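Local coordinates for nuclear protein localization protein 4 homolog (Drosophila melanogaster, PDB 4RV0) that probably belongs to a complex that binds ubiquitinated proteins and is needed to export misfolded proteins from the endoplasmic reticulum for proteasomal degradation, at residues K21-I25 and S37-L42; K32-D36 and G46-F50. One frame throughout, in Å; residues are numbered along the deposited sequence.

Interaction 1. Residues K21-I25 and S37-L42; sequences KRIEI and SVQNAL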
ATOM      1  N   LYS B  21       9.471  -5.129   1.037  1.00  9.37           N
ATOM      2  CA  LYS B  21      10.558  -5.508   1.936  1.00  8.64           C
ATOM      3  C   LYS B  21      11.444  -4.312   2.192  1.00  8.54           C
ATOM      4  O   LYS B  21      11.888  -3.642   1.254  1.00  7.36           O
ATOM      5  CB  LYS B  21      11.372  -6.664   1.330  1.00  9.46           C
ATOM      6  CG  LYS B  21      12.683  -7.011   2.070  1.00 10.69           C
ATOM      7  CD  LYS B  21      12.427  -7.572   3.449  1.00 10.89           C
ATOM      8  CE  LYS B  21      11.761  -8.949   3.398  1.00 14.15           C
ATOM      9  NZ  LYS B  21      11.455  -9.434   4.793  1.00 13.70           N
ATOM     10  N   ARG B  22      11.683  -4.037   3.468  1.00  8.13           N
ATOM     11  CA  ARG B  22      12.533  -2.927   3.860  1.00 11.89           C
ATOM     12  C   ARG B  22      13.987  -3.351   3.990  1.00 11.77           C
ATOM     13  O   ARG B  22      14.309  -4.271   4.751  1.00 16.84           O
ATOM     14  CB  ARG B  22      12.040  -2.302   5.171  1.00 11.35           C
ATOM     15  CG  ARG B  22      10.760  -1.513   4.990  1.00  9.97           C
ATOM     16  CD  ARG B  22      10.431  -0.650   6.201  1.00 11.42           C
ATOM     17  NE  ARG B  22       9.292   0.207   5.896  1.00 11.09           N
ATOM     18  CZ  ARG B  22       8.897   1.230   6.639  1.00 13.79           C
ATOM     19  NH1 ARG B  22       9.548   1.549   7.760  1.00 13.94           N
ATOM     20  NH2 ARG B  22       7.854   1.946   6.250  1.00 11.68           N
ATOM     21  N   ILE B  23      14.859  -2.679   3.241  1.00 11.04           N
ATOM     22  CA  ILE B  23      16.288  -2.948   3.295  1.00 13.59           C
ATOM     23  C   ILE B  23      17.020  -1.753   3.880  1.00 15.06           C
ATOM     24  O   ILE B  23      16.974  -0.662   3.302  1.00 14.43           O
ATOM     25  CB  ILE B  23      16.878  -3.193   1.902  1.00 12.51           C
ATOM     26  CG1 ILE B  23      16.152  -4.339   1.170  1.00 11.54           C
ATOM     27  CG2 ILE B  23      18.404  -3.425   2.005  1.00 13.48           C
ATOM     28  CD1 ILE B  23      16.309  -5.707   1.827  1.00 12.46           C
ATOM     29  N   GLU B  24      17.704  -1.956   5.001  1.00 15.46           N
ATOM     30  CA  GLU B  24      18.561  -0.916   5.562  1.00 16.04           C
ATOM     31  C   GLU B  24      19.983  -1.129   5.064  1.00 19.95           C
ATOM     32  O   GLU B  24      20.546  -2.225   5.207  1.00 18.36           O
ATOM     33  CB  GLU B  24      18.515  -0.902   7.091  1.00 23.75           C
ATOM     34  CG  GLU B  24      17.132  -0.602   7.653  1.00 30.66           C
ATOM     35  CD  GLU B  24      17.087  -0.635   9.171  1.00 43.75           C
ATOM     36  OE1 GLU B  24      18.059  -1.118   9.797  1.00 46.93           O
ATOM     37  OE2 GLU B  24      16.067  -0.191   9.738  1.00 45.63           O
ATOM     38  N   ILE B  25      20.547  -0.093   4.451  1.00 16.87           N
ATOM     39  CA  ILE B  25      21.842  -0.204   3.792  1.00 18.12           C
ATOM     40  C   ILE B  25      22.575   1.141   3.791  1.00 20.42           C
ATOM     41  O   ILE B  25      21.956   2.201   3.709  1.00 19.69           O
ATOM     42  CB  ILE B  25      21.669  -0.773   2.359  1.00 16.91           C
ATOM     43  CG1 ILE B  25      23.019  -0.983   1.682  1.00 14.69           C
ATOM     44  CG2 ILE B  25      20.761   0.122   1.514  1.00 14.79           C
ATOM     45  CD1 ILE B  25      22.906  -1.708   0.355  1.00 15.29           C
ATOM     46  N   SER B  37      21.917  -8.061  -0.697  1.00  9.73           N
ATOM     47  CA  SER B  37      21.038  -7.876   0.453  1.00 10.46           C
ATOM     48  C   SER B  37      19.621  -8.383   0.159  1.00  9.13           C
ATOM     49  O   SER B  37      19.000  -9.060   0.987  1.00  6.98           O
ATOM     50  CB  SER B  37      20.994  -6.404   0.848  1.00 11.54           C
ATOM     51  OG  SER B  37      22.279  -5.947   1.208  1.00 16.32           O
ATOM     52  N   VAL B  38      19.112  -8.054  -1.022  1.00  7.00           N
ATOM     53  CA  VAL B  38      17.787  -8.507  -1.406  1.00  7.06           C
ATOM     54  C   VAL B  38      17.717 -10.027  -1.513  1.00 10.48           C
ATOM     55  O   VAL B  38      16.782 -10.645  -1.001  1.00  9.20           O
ATOM     56  CB  VAL B  38      17.320  -7.838  -2.709  1.00  8.95           C
ATOM     57  CG1 VAL B  38      16.000  -8.429  -3.154  1.00 10.98           C
ATOM     58  CG2 VAL B  38      17.181  -6.330  -2.495  1.00 14.04           C
ATOM     59  N   GLN B  39      18.739 -10.623  -2.128  1.00  8.61           N
ATOM     60  CA  GLN B  39      18.813 -12.072  -2.291  1.00 13.39           C
ATOM     61  C   GLN B  39      18.741 -12.825  -0.975  1.00 10.55           C
ATOM     62  O   GLN B  39      18.035 -13.830  -0.855  1.00  9.69           O
ATOM     63  CB  GLN B  39      20.111 -12.437  -3.025  1.00 14.08           C
ATOM     64  CG  GLN B  39      20.452 -13.926  -3.055  1.00 19.84           C
ATOM     65  CD  GLN B  39      19.515 -14.738  -3.935  1.00 25.10           C
ATOM     66  OE1 GLN B  39      18.710 -14.179  -4.679  1.00 24.12           O
ATOM     67  NE2 GLN B  39      19.667 -16.064  -3.906  1.00 23.72           N
ATOM     68  N   ASN B  40      19.488 -12.337   0.006  1.00  8.90           N
ATOM     69  CA  ASN B  40      19.520 -12.920   1.335  1.00  8.68           C
ATOM     70  C   ASN B  40      18.210 -12.728   2.118  1.00  9.15           C
ATOM     71  O   ASN B  40      17.887 -13.516   2.997  1.00  6.80           O
ATOM     72  CB  ASN B  40      20.710 -12.353   2.117  1.00  7.49           C
ATOM     73  CG  ASN B  40      22.051 -12.764   1.515  1.00  9.72           C
ATOM     74  OD1 ASN B  40      22.151 -13.781   0.822  1.00  8.95           O
ATOM     75  ND2 ASN B  40      23.093 -11.995   1.809  1.00 10.58           N
ATOM     76  N   ALA B  41      17.489 -11.654   1.818  1.00  8.47           N
ATOM     77  CA  ALA B  41      16.239 -11.343   2.518  1.00  9.49           C
ATOM     78  C   ALA B  41      15.013 -12.037   1.903  1.00 11.07           C
ATOM     79  O   ALA B  41      13.980 -12.201   2.556  1.00 11.77           O
ATOM     80  CB  ALA B  41      16.033  -9.840   2.561  1.00  8.90           C
ATOM     81  N   LEU B  42      15.104 -12.365   0.622  1.00 11.17           N
ATOM     82  CA  LEU B  42      13.974 -12.914  -0.119  1.00 13.52           C
ATOM     83  C   LEU B  42      14.243 -14.313  -0.653  1.00 14.80           C
ATOM     84  O   LEU B  42      15.398 -14.721  -0.824  1.00 14.37           O
ATOM     85  CB  LEU B  42      13.623 -12.004  -1.293  1.00 11.71           C
ATOM     86  CG  LEU B  42      13.077 -10.609  -0.994  1.00 16.07           C
ATOM     87  CD1 LEU B  42      12.782  -9.874  -2.293  1.00 11.07           C
ATOM     88  CD2 LEU B  42      11.826 -10.677  -0.106  1.00 14.73           C
TER
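The packing of I23 and K21 against S37, V38, A41 and L42 is part of the beta-grasp core of the ubiquitin-like domain of Npl4, in which helix 31-41 lies across a mixed beta-sheet. The strand is an outermost one of that sheet, and the short axes of 21-25 and 37-41 run at 134°, 9.7 Å apart at their closest. K21, I23 and I25 face the helix, as the every-other-residue pattern of a strand requires, and R22 leaves on the far side to form a salt bridge with an acidic side chain of another protein's chain.

I23 divides its branches among three residues on one face of the helix. Its CG2, anti to the backbone N because chi1 is -56°, meets S37 CB at 4.1 Å; CG1 approaches V38 CG2 at 4.3 Å; and CD1 carries the longer branch up the helix to A41 CB, 4.2 Å away. S37 and A41 are one turn apart, so a single isoleucine spans the turn. I25 adds a looser touch, its CD1 lying 4.4 Å from S37 OG, a hydroxyl already hydrogen-bonded to H33 O within the helix.

At the other end the K21 chain, bent at both chi2 and chi3, curls over A41, the last helical residue, and L42, the first beyond it. Its CE sits 3.9 Å from L42 CD2 and 4.0 Å from A41 O, and the lysine and leucine run alongside one another, pointing opposite ways. On the inner side, V38 also rests on V14 and L79 of the neighbouring strands.

The chemistry is almost wholly that of dispersion: methyls and methylenes set the helix-to-strand spacing, while the aliphatic stem of a lysine lets the apolar layer extend to the partly exposed end of the helix.

Interaction 2. Residues K32-D36 and G46-F50; sequences KHLYD and GFGLF
Y35 lays its ring against L49 and F47 and pins its hydroxyl to the strand backbone, a helix-to-edge-strand contact of the beta-grasp fold. L49 N donates to Y35 OH over 3.1 Å with an N-H...O angle of 158°. The same oxygen is hydrogen-bonded to L59 O, where the carbonyl can only accept, so the phenol is both donor and acceptor.

L49 CG stands beside its own backbone N, which sends CD1 back over the tyrosine: the methyl lies 4.0 Å from the Y35 ring centroid, almost straight above it in a CH-pi contact. The neighbouring L34 CG touches L49 CD1 as well, at 4.2 Å.

F47 takes chi1 of 66°, its CG wedged between the backbone N and the carbonyl carbon, and so swings its ring alongside the helix. The F47 and Y35 planes differ by 17° yet are slid apart, with centroids 5.5 Å from each other; contact is made by F47 CE1 on Y35 CD1 at 3.5 Å. Y35 O lies in the plane of the F47 ring, at its edge, 3.5 Å from CZ.

A valine in place of Y35 removes the phenol, and L49 N and L59 O would probably both lose a polar mate while L49 CD1 lost the face it rests on. The two hydrogen bonds hold the ring's reach, and L49 over its face with F47 alongside probably sets its turn.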
ATOM      1  N   LYS B  32      25.604  -3.659  -6.134  1.00 22.02           N
ATOM      2  CA  LYS B  32      25.694  -5.109  -5.972  1.00 20.81           C
ATOM      3  C   LYS B  32      25.358  -5.545  -4.561  1.00 14.30           C
ATOM      4  O   LYS B  32      24.701  -6.568  -4.363  1.00 15.70           O
ATOM      5  CB  LYS B  32      27.070  -5.674  -6.348  1.00 23.66           C
ATOM      6  CG  LYS B  32      27.140  -7.180  -6.054  1.00 17.82           C
ATOM      7  CD  LYS B  32      28.372  -7.840  -6.614  1.00 18.84           C
ATOM      8  CE  LYS B  32      28.417  -9.326  -6.281  1.00 14.35           C
ATOM      9  NZ  LYS B  32      28.545  -9.657  -4.834  1.00  7.52           N
ATOM     10  N   HIS B  33      25.810  -4.777  -3.579  1.00 13.08           N
ATOM     11  CA  HIS B  33      25.502  -5.104  -2.203  1.00 13.93           C
ATOM     12  C   HIS B  33      24.001  -5.052  -1.955  1.00 11.39           C
ATOM     13  O   HIS B  33      23.475  -5.858  -1.190  1.00 11.95           O
ATOM     14  CB  HIS B  33      26.263  -4.203  -1.228  1.00 14.41           C
ATOM     15  CG  HIS B  33      26.042  -4.558   0.211  1.00 15.84           C
ATOM     16  ND1 HIS B  33      25.737  -3.622   1.164  1.00 18.35           N
ATOM     17  CD2 HIS B  33      26.067  -5.754   0.844  1.00 15.92           C
ATOM     18  CE1 HIS B  33      25.588  -4.220   2.344  1.00 13.86           C
ATOM     19  NE2 HIS B  33      25.777  -5.517   2.162  1.00 15.10           N
ATOM     20  N   LEU B  34      23.315  -4.114  -2.606  1.00 12.41           N
ATOM     21  CA  LEU B  34      21.859  -4.028  -2.504  1.00 13.66           C
ATOM     22  C   LEU B  34      21.243  -5.305  -3.058  1.00 10.93           C
ATOM     23  O   LEU B  34      20.369  -5.916  -2.430  1.00  8.37           O
ATOM     24  CB  LEU B  34      21.318  -2.801  -3.245  1.00 11.45           C
ATOM     25  CG  LEU B  34      19.797  -2.591  -3.287  1.00 10.07           C
ATOM     26  CD1 LEU B  34      19.192  -2.443  -1.891  1.00  9.00           C
ATOM     27  CD2 LEU B  34      19.452  -1.362  -4.144  1.00 11.89           C
ATOM     28  N   TYR B  35      21.720  -5.717  -4.227  1.00 11.72           N
ATOM     29  CA  TYR B  35      21.259  -6.960  -4.841  1.00 11.82           C
ATOM     30  C   TYR B  35      21.521  -8.156  -3.925  1.00 10.68           C
ATOM     31  O   TYR B  35      20.642  -9.001  -3.730  1.00 10.95           O
ATOM     32  CB  TYR B  35      21.896  -7.165  -6.212  1.00 12.07           C
ATOM     33  CG  TYR B  35      21.166  -6.497  -7.366  1.00 13.14           C
ATOM     34  CD1 TYR B  35      20.294  -7.216  -8.160  1.00  9.29           C
ATOM     35  CD2 TYR B  35      21.363  -5.147  -7.661  1.00 17.93           C
ATOM     36  CE1 TYR B  35      19.633  -6.618  -9.231  1.00 15.03           C
ATOM     37  CE2 TYR B  35      20.708  -4.535  -8.732  1.00 14.03           C
ATOM     38  CZ  TYR B  35      19.841  -5.280  -9.507  1.00 18.77           C
ATOM     39  OH  TYR B  35      19.176  -4.698 -10.572  1.00 17.39           O
ATOM     40  N   ASP B  36      22.728  -8.228  -3.367  1.00 10.02           N
ATOM     41  CA  ASP B  36      23.070  -9.305  -2.440  1.00 11.68           C
ATOM     42  C   ASP B  36      22.168  -9.262  -1.202  1.00  8.43           C
ATOM     43  O   ASP B  36      21.730 -10.300  -0.706  1.00  9.18           O
ATOM     44  CB  ASP B  36      24.554  -9.251  -2.014  1.00  9.09           C
ATOM     45  CG  ASP B  36      25.525  -9.633  -3.141  1.00 15.21           C
ATOM     46  OD1 ASP B  36      25.137 -10.427  -4.027  1.00 13.81           O
ATOM     47  OD2 ASP B  36      26.690  -9.153  -3.119  1.00 12.16           O
ATOM     48  N   GLY B  46      16.707 -15.527 -10.360  1.00 19.73           N
ATOM     49  CA  GLY B  46      17.100 -14.370 -11.151  1.00 16.73           C
ATOM     50  C   GLY B  46      16.120 -13.207 -11.130  1.00 18.39           C
ATOM     51  O   GLY B  46      15.007 -13.319 -11.628  1.00 23.81           O
ATOM     52  N   PHE B  47      16.490 -12.118 -10.461  1.00 16.79           N
ATOM     53  CA  PHE B  47      15.639 -10.928 -10.430  1.00 18.00           C
ATOM     54  C   PHE B  47      16.352  -9.687 -10.929  1.00 14.86           C
ATOM     55  O   PHE B  47      17.581  -9.584 -10.849  1.00 17.02           O
ATOM     56  CB  PHE B  47      15.100 -10.662  -9.021  1.00 15.03           C
ATOM     57  CG  PHE B  47      16.166 -10.294  -8.022  1.00 18.01           C
ATOM     58  CD1 PHE B  47      16.448  -8.960  -7.738  1.00 13.50           C
ATOM     59  CD2 PHE B  47      16.884 -11.286  -7.360  1.00 20.70           C
ATOM     60  CE1 PHE B  47      17.434  -8.625  -6.802  1.00 15.02           C
ATOM     61  CE2 PHE B  47      17.861 -10.959  -6.418  1.00 15.23           C
ATOM     62  CZ  PHE B  47      18.135  -9.631  -6.144  1.00 14.47           C
ATOM     63  N   GLY B  48      15.578  -8.716 -11.389  1.00 14.17           N
ATOM     64  CA  GLY B  48      16.109  -7.384 -11.623  1.00 14.52           C
ATOM     65  C   GLY B  48      15.435  -6.390 -10.688  1.00 13.46           C
ATOM     66  O   GLY B  48      14.303  -6.612 -10.256  1.00 10.73           O
ATOM     67  N   LEU B  49      16.140  -5.313 -10.356  1.00 12.25           N
ATOM     68  CA  LEU B  49      15.570  -4.217  -9.588  1.00 15.85           C
ATOM     69  C   LEU B  49      15.443  -2.996 -10.484  1.00 18.75           C
ATOM     70  O   LEU B  49      16.374  -2.645 -11.217  1.00 18.71           O
ATOM     71  CB  LEU B  49      16.419  -3.885  -8.359  1.00 11.64           C
ATOM     72  CG  LEU B  49      16.575  -4.992  -7.316  1.00 12.61           C
ATOM     73  CD1 LEU B  49      17.484  -4.547  -6.219  1.00  9.67           C
ATOM     74  CD2 LEU B  49      15.227  -5.350  -6.737  1.00  8.78           C
ATOM     75  N   PHE B  50      14.288  -2.344 -10.407  1.00 16.80           N
ATOM     76  CA  PHE B  50      13.967  -1.234 -11.288  1.00 18.72           C
ATOM     77  C   PHE B  50      13.493  -0.018 -10.512  1.00 21.74           C
ATOM     78  O   PHE B  50      12.962  -0.136  -9.402  1.00 16.57           O
ATOM     79  CB  PHE B  50      12.923  -1.649 -12.324  1.00 21.27           C
ATOM     80  CG  PHE B  50      13.388  -2.736 -13.255  1.00 21.14           C
ATOM     81  CD1 PHE B  50      13.811  -2.422 -14.533  1.00 23.43           C
ATOM     82  CD2 PHE B  50      13.386  -4.062 -12.859  1.00 16.88           C
ATOM     83  CE1 PHE B  50      14.232  -3.414 -15.404  1.00 27.89           C
ATOM     84  CE2 PHE B  50      13.814  -5.059 -13.721  1.00 23.01           C
ATOM     85  CZ  PHE B  50      14.233  -4.735 -14.997  1.00 22.67           C
TER

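How the interactions relate
The two contacts use consecutive turns of one helix, 31-41, and their centres lie 9 Å apart. Along the chain their segments alternate, 21-25, 32-36, 37-42, 46-50, so neither is closed before the other begins. Interaction 1 ties the C-terminal half of the helix to strand 19-25, and interaction 2 ties the preceding turn to strand 48-50; these are the two outermost strands of the four, with 10-16 and 76-80 between them. They meet where I25 packs on H33 and L34, and where V38 CG1 lies 3.9 Å from F47 CZ. One diagonal helix thus joins both margins of the sheet into a single small core, the organisation familiar from ubiquitin.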